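Local atomic coordinates of extracellular solute-binding protein, family 1 (Bifidobacterium longum subsp. infantis, PDB entry 6FTH), a protein that probably binds human milk oligosaccharides outside the cell and delivers them to an ABC transporter for uptake. Residues D381-Y393 with I413-G425. Residues are numbered along the deposited sequence; the frame is centred on the assembly and turned at random.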
loop_
_atom_site.group_PDB
_atom_site.type_symbol
_atom_site.label_atom_id
_atom_site.label_comp_id
_atom_site.label_asym_id
_atom_site.label_seq_id
_atom_site.Cartn_x
_atom_site.Cartn_y
_atom_site.Cartn_z
ATOM N N ASP A 381 21.550 9.911 -18.103
ATOM C CA ASP A 381 21.546 10.599 -19.387
ATOM C C ASP A 381 21.895 12.073 -19.268
ATOM O O ASP A 381 22.022 12.755 -20.296
ATOM C CB ASP A 381 20.165 10.484 -20.032
ATOM C CG ASP A 381 19.720 9.032 -20.222
ATOM O OD1 ASP A 381 20.514 8.228 -20.761
ATOM O OD2 ASP A 381 18.562 8.702 -19.850
ATOM N N GLY A 382 22.060 12.570 -18.054
ATOM C CA GLY A 382 22.153 13.991 -17.814
ATOM C C GLY A 382 20.781 14.635 -17.733
ATOM O O GLY A 382 19.745 14.055 -18.086
ATOM N N ASN A 383 20.781 15.872 -17.238
ATOM C CA ASN A 383 19.567 16.685 -17.120
ATOM C C ASN A 383 18.465 15.993 -16.313
ATOM O O ASN A 383 17.268 16.181 -16.553
ATOM C CB ASN A 383 19.096 17.181 -18.482
ATOM C CG ASN A 383 19.966 18.341 -18.990
ATOM O OD1 ASN A 383 21.056 18.596 -18.466
ATOM N ND2 ASN A 383 19.490 19.035 -19.995
ATOM N N ARG A 384 18.893 15.253 -15.292
ATOM C CA ARG A 384 17.986 14.574 -14.354
ATOM C C ARG A 384 17.118 13.528 -15.045
ATOM O O ARG A 384 16.048 13.177 -14.544
ATOM C CB ARG A 384 17.116 15.565 -13.563
ATOM C CG ARG A 384 17.913 16.724 -12.988
ATOM C CD ARG A 384 17.107 17.558 -12.009
ATOM N NE ARG A 384 17.047 16.907 -10.703
ATOM C CZ ARG A 384 16.256 17.294 -9.717
ATOM N NH1 ARG A 384 15.441 18.328 -9.888
ATOM N NH2 ARG A 384 16.270 16.648 -8.559
ATOM N N HIS A 385 17.587 12.999 -16.171
ATOM C CA HIS A 385 16.899 11.949 -16.915
ATOM C C HIS A 385 17.696 10.654 -16.810
ATOM O O HIS A 385 18.936 10.655 -16.889
ATOM C CB HIS A 385 16.729 12.333 -18.392
ATOM C CG HIS A 385 15.853 11.388 -19.155
ATOM N ND1 HIS A 385 16.296 10.157 -19.593
ATOM C CD2 HIS A 385 14.553 11.468 -19.518
ATOM C CE1 HIS A 385 15.307 9.529 -20.204
ATOM N NE2 HIS A 385 14.235 10.302 -20.172
ATOM N N TYR A 386 16.977 9.550 -16.604
ATOM C CA TYR A 386 17.578 8.235 -16.428
ATOM C C TYR A 386 16.816 7.250 -17.293
ATOM O O TYR A 386 15.598 7.357 -17.425
ATOM C CB TYR A 386 17.529 7.801 -14.960
ATOM C CG TYR A 386 18.266 8.769 -14.084
ATOM C CD1 TYR A 386 19.633 8.648 -13.868
ATOM C CD2 TYR A 386 17.606 9.861 -13.540
ATOM C CE1 TYR A 386 20.312 9.555 -13.103
ATOM C CE2 TYR A 386 18.276 10.781 -12.749
ATOM C CZ TYR A 386 19.642 10.627 -12.541
ATOM O OH TYR A 386 20.358 11.518 -11.780
ATOM N N THR A 387 17.531 6.279 -17.863
ATOM C CA THR A 387 16.929 5.243 -18.699
ATOM C C THR A 387 17.267 3.862 -18.160
ATOM O O THR A 387 18.438 3.532 -17.950
ATOM C CB THR A 387 17.397 5.357 -20.149
ATOM O OG1 THR A 387 17.047 6.654 -20.654
ATOM C CG2 THR A 387 16.753 4.276 -21.000
ATOM N N VAL A 388 16.233 3.070 -17.948
ATOM C CA VAL A 388 16.358 1.696 -17.483
ATOM C C VAL A 388 16.393 0.753 -18.684
ATOM O O VAL A 388 15.591 0.874 -19.622
ATOM C CB VAL A 388 15.187 1.338 -16.556
ATOM C CG1 VAL A 388 15.278 -0.138 -16.091
ATOM C CG2 VAL A 388 15.144 2.266 -15.362
ATOM N N ASP A 389 17.313 -0.207 -18.643
ATOM C CA ASP A 389 17.303 -1.325 -19.584
ATOM C C ASP A 389 16.242 -2.293 -19.075
ATOM O O ASP A 389 16.472 -3.047 -18.127
ATOM C CB ASP A 389 18.684 -1.968 -19.613
ATOM C CG ASP A 389 18.807 -3.062 -20.652
ATOM O OD1 ASP A 389 17.802 -3.731 -20.947
ATOM O OD2 ASP A 389 19.937 -3.261 -21.161
ATOM N N GLU A 390 15.058 -2.239 -19.679
ATOM C CA GLU A 390 13.892 -2.928 -19.133
ATOM C C GLU A 390 14.076 -4.437 -19.106
ATOM O O GLU A 390 13.731 -5.089 -18.109
ATOM C CB GLU A 390 12.652 -2.555 -19.942
ATOM C CG GLU A 390 12.286 -1.083 -19.821
ATOM C CD GLU A 390 11.249 -0.648 -20.808
ATOM O OE1 GLU A 390 10.410 -1.481 -21.210
ATOM O OE2 GLU A 390 11.283 0.550 -21.172
ATOM N N ASP A 391 14.603 -5.020 -20.190
ATOM C CA ASP A 391 14.765 -6.468 -20.215
ATOM C C ASP A 391 15.813 -6.923 -19.217
ATOM O O ASP A 391 15.676 -7.986 -18.598
ATOM C CB ASP A 391 15.142 -6.929 -21.620
ATOM C CG ASP A 391 14.016 -6.762 -22.604
ATOM O OD1 ASP A 391 12.846 -6.622 -22.162
ATOM O OD2 ASP A 391 14.295 -6.785 -23.823
ATOM N N LYS A 392 16.870 -6.140 -19.055
ATOM C CA LYS A 392 17.920 -6.492 -18.107
ATOM C C LYS A 392 17.414 -6.393 -16.672
ATOM O O LYS A 392 17.763 -7.216 -15.816
ATOM C CB LYS A 392 19.115 -5.571 -18.309
ATOM C CG LYS A 392 20.381 -6.047 -17.601
ATOM C CD LYS A 392 21.590 -5.212 -18.010
ATOM C CE LYS A 392 22.845 -5.579 -17.225
ATOM N NZ LYS A 392 23.987 -4.640 -17.538
ATOM N N TYR A 393 16.585 -5.388 -16.400
ATOM C CA TYR A 393 15.969 -5.233 -15.085
ATOM C C TYR A 393 15.130 -6.454 -14.729
ATOM O O TYR A 393 15.264 -7.018 -13.639
ATOM C CB TYR A 393 15.121 -3.955 -15.121
ATOM C CG TYR A 393 14.384 -3.570 -13.866
ATOM C CD1 TYR A 393 13.321 -4.324 -13.401
ATOM C CD2 TYR A 393 14.729 -2.407 -13.180
ATOM C CE1 TYR A 393 12.642 -3.958 -12.262
ATOM C CE2 TYR A 393 14.045 -2.023 -12.041
ATOM C CZ TYR A 393 13.006 -2.805 -11.596
ATOM O OH TYR A 393 12.309 -2.464 -10.456
ATOM N N ILE A 413 12.742 10.182 -4.887
ATOM C CA ILE A 413 12.810 10.534 -6.309
ATOM C C ILE A 413 12.147 11.890 -6.471
ATOM O O ILE A 413 10.901 11.982 -6.383
ATOM C CB ILE A 413 12.147 9.475 -7.207
ATOM C CG1 ILE A 413 12.693 8.060 -6.954
ATOM C CG2 ILE A 413 12.320 9.864 -8.677
ATOM C CD1 ILE A 413 14.170 7.869 -7.183
ATOM N N PRO A 414 12.903 12.977 -6.687
ATOM C CA PRO A 414 12.288 14.305 -6.845
ATOM C C PRO A 414 11.449 14.382 -8.114
ATOM O O PRO A 414 11.716 13.706 -9.110
ATOM C CB PRO A 414 13.497 15.248 -6.938
ATOM C CG PRO A 414 14.653 14.488 -6.324
ATOM C CD PRO A 414 14.379 13.054 -6.708
ATOM N N ASP A 415 10.437 15.263 -8.088
ATOM C CA ASP A 415 9.576 15.434 -9.262
ATOM C C ASP A 415 10.341 15.940 -10.497
ATOM O O ASP A 415 9.909 15.689 -11.640
ATOM C CB ASP A 415 8.450 16.401 -8.943
ATOM C CG ASP A 415 7.370 15.817 -8.067
ATOM O OD1 ASP A 415 7.474 14.645 -7.594
ATOM O OD2 ASP A 415 6.380 16.555 -7.818
ATOM N N GLY A 416 11.469 16.634 -10.295
ATOM C CA GLY A 416 12.291 17.087 -11.417
ATOM C C GLY A 416 13.068 15.988 -12.135
ATOM O O GLY A 416 13.639 16.254 -13.201
ATOM N N VAL A 417 13.079 14.776 -11.599
ATOM C CA VAL A 417 13.736 13.630 -12.214
ATOM C C VAL A 417 12.743 12.922 -13.113
ATOM O O VAL A 417 11.580 12.728 -12.739
ATOM C CB VAL A 417 14.237 12.675 -11.114
ATOM C CG1 VAL A 417 14.597 11.272 -11.686
ATOM C CG2 VAL A 417 15.416 13.302 -10.402
ATOM N N THR A 418 13.196 12.537 -14.306
ATOM C CA THR A 418 12.420 11.734 -15.241
ATOM C C THR A 418 13.109 10.392 -15.408
ATOM O O THR A 418 14.332 10.339 -15.589
ATOM C CB THR A 418 12.310 12.419 -16.598
ATOM O OG1 THR A 418 11.545 13.624 -16.433
ATOM C CG2 THR A 418 11.606 11.500 -17.600
ATOM N N ILE A 419 12.326 9.323 -15.333
ATOM C CA ILE A 419 12.827 7.969 -15.521
ATOM C C ILE A 419 12.083 7.377 -16.691
ATOM O O ILE A 419 10.846 7.360 -16.706
ATOM C CB ILE A 419 12.611 7.102 -14.276
ATOM C CG1 ILE A 419 13.354 7.706 -13.077
ATOM C CG2 ILE A 419 13.078 5.658 -14.556
ATOM C CD1 ILE A 419 12.999 7.076 -11.725
ATOM N N LYS A 420 12.836 6.886 -17.663
ATOM C CA LYS A 420 12.288 6.110 -18.749
ATOM C C LYS A 420 12.568 4.641 -18.463
ATOM O O LYS A 420 13.710 4.273 -18.164
ATOM C CB LYS A 420 12.932 6.530 -20.062
ATOM C CG LYS A 420 12.546 5.675 -21.234
ATOM C CD LYS A 420 13.268 6.224 -22.459
ATOM C CE LYS A 420 13.151 5.401 -23.701
ATOM N NZ LYS A 420 14.006 6.102 -24.734
ATOM N N GLY A 421 11.529 3.826 -18.502
ATOM C CA GLY A 421 11.681 2.398 -18.348
ATOM C C GLY A 421 11.447 1.831 -16.968
ATOM O O GLY A 421 11.861 0.693 -16.711
ATOM N N ASP A 422 10.837 2.584 -16.056
ATOM C CA ASP A 422 10.333 2.027 -14.799
ATOM C C ASP A 422 8.956 1.511 -15.154
ATOM O O ASP A 422 7.949 2.221 -15.064
ATOM C CB ASP A 422 10.253 3.059 -13.684
ATOM C CG ASP A 422 9.561 2.524 -12.465
ATOM O OD1 ASP A 422 9.264 1.308 -12.410
ATOM O OD2 ASP A 422 9.346 3.320 -11.515
ATOM N N VAL A 423 8.914 0.271 -15.622
ATOM C CA VAL A 423 7.686 -0.272 -16.201
ATOM C C VAL A 423 6.587 -0.390 -15.145
ATOM O O VAL A 423 5.395 -0.180 -15.441
ATOM C CB VAL A 423 8.014 -1.622 -16.864
ATOM C CG1 VAL A 423 6.783 -2.363 -17.278
ATOM C CG2 VAL A 423 8.931 -1.384 -18.078
ATOM N N ASP A 424 6.958 -0.741 -13.913
ATOM C CA ASP A 424 5.949 -0.820 -12.857
ATOM C C ASP A 424 5.315 0.551 -12.616
ATOM O O ASP A 424 4.088 0.670 -12.528
ATOM C CB ASP A 424 6.549 -1.403 -11.578
ATOM C CG ASP A 424 5.470 -1.795 -10.555
ATOM O OD1 ASP A 424 4.433 -2.357 -10.984
ATOM O OD2 ASP A 424 5.655 -1.539 -9.343
ATOM N N GLY A 425 6.130 1.602 -12.524
ATOM C CA GLY A 425 5.578 2.939 -12.363
ATOM C C GLY A 425 4.718 3.376 -13.537
ATOM O O GLY A 425 3.649 3.975 -13.358
HETATM O O HOH W 1 16.978 7.070 -23.375
#
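With CG of His385 anti to its backbone nitrogen (chi1 -171°) and CG2 of Thr418 likewise anti to its own, imidazole and methyl meet obliquely, His385 CD2 lying 3.5 Å from Thr418 CG2. The same ring reaches on to Lys420, where His385 CE1 touches Lys420 CB at 3.8 Å. His385 ND1 donates to Asp381 OD2 over 2.7 Å, in the plane of the ring, and that oxygen also accepts from the hydroxyl of Thr387, so two donors grip it. A leucine in place of His385 would probably take from Asp381 OD2 its ring N-H donor, leaving the Thr387 hydroxyl to hold that oxygen, and would not reproduce the ring's packing against Thr418 CG2 and Lys420 CB. Strands 385-388 and 418-420 run parallel, 20° apart, as the two strands of a beta-alpha-beta unit linked through helix 390-398; the ladder is evidenced by four backbone bonds, among them Lys420 N to Tyr386 O at 2.8 Å and 174°. On the face that carries Tyr386 and Ile419, Tyr386 CD2 abuts Val417 CG1 at 3.8 Å with the ring edge, its hydroxyl bound to Glu363. Arg384, its chain bent at chi3, lays its guanidinium across Gly416 and brings Arg384 NH2 to 3.5 Å from Pro414 CG, while NE is salt-bridged to Glu363.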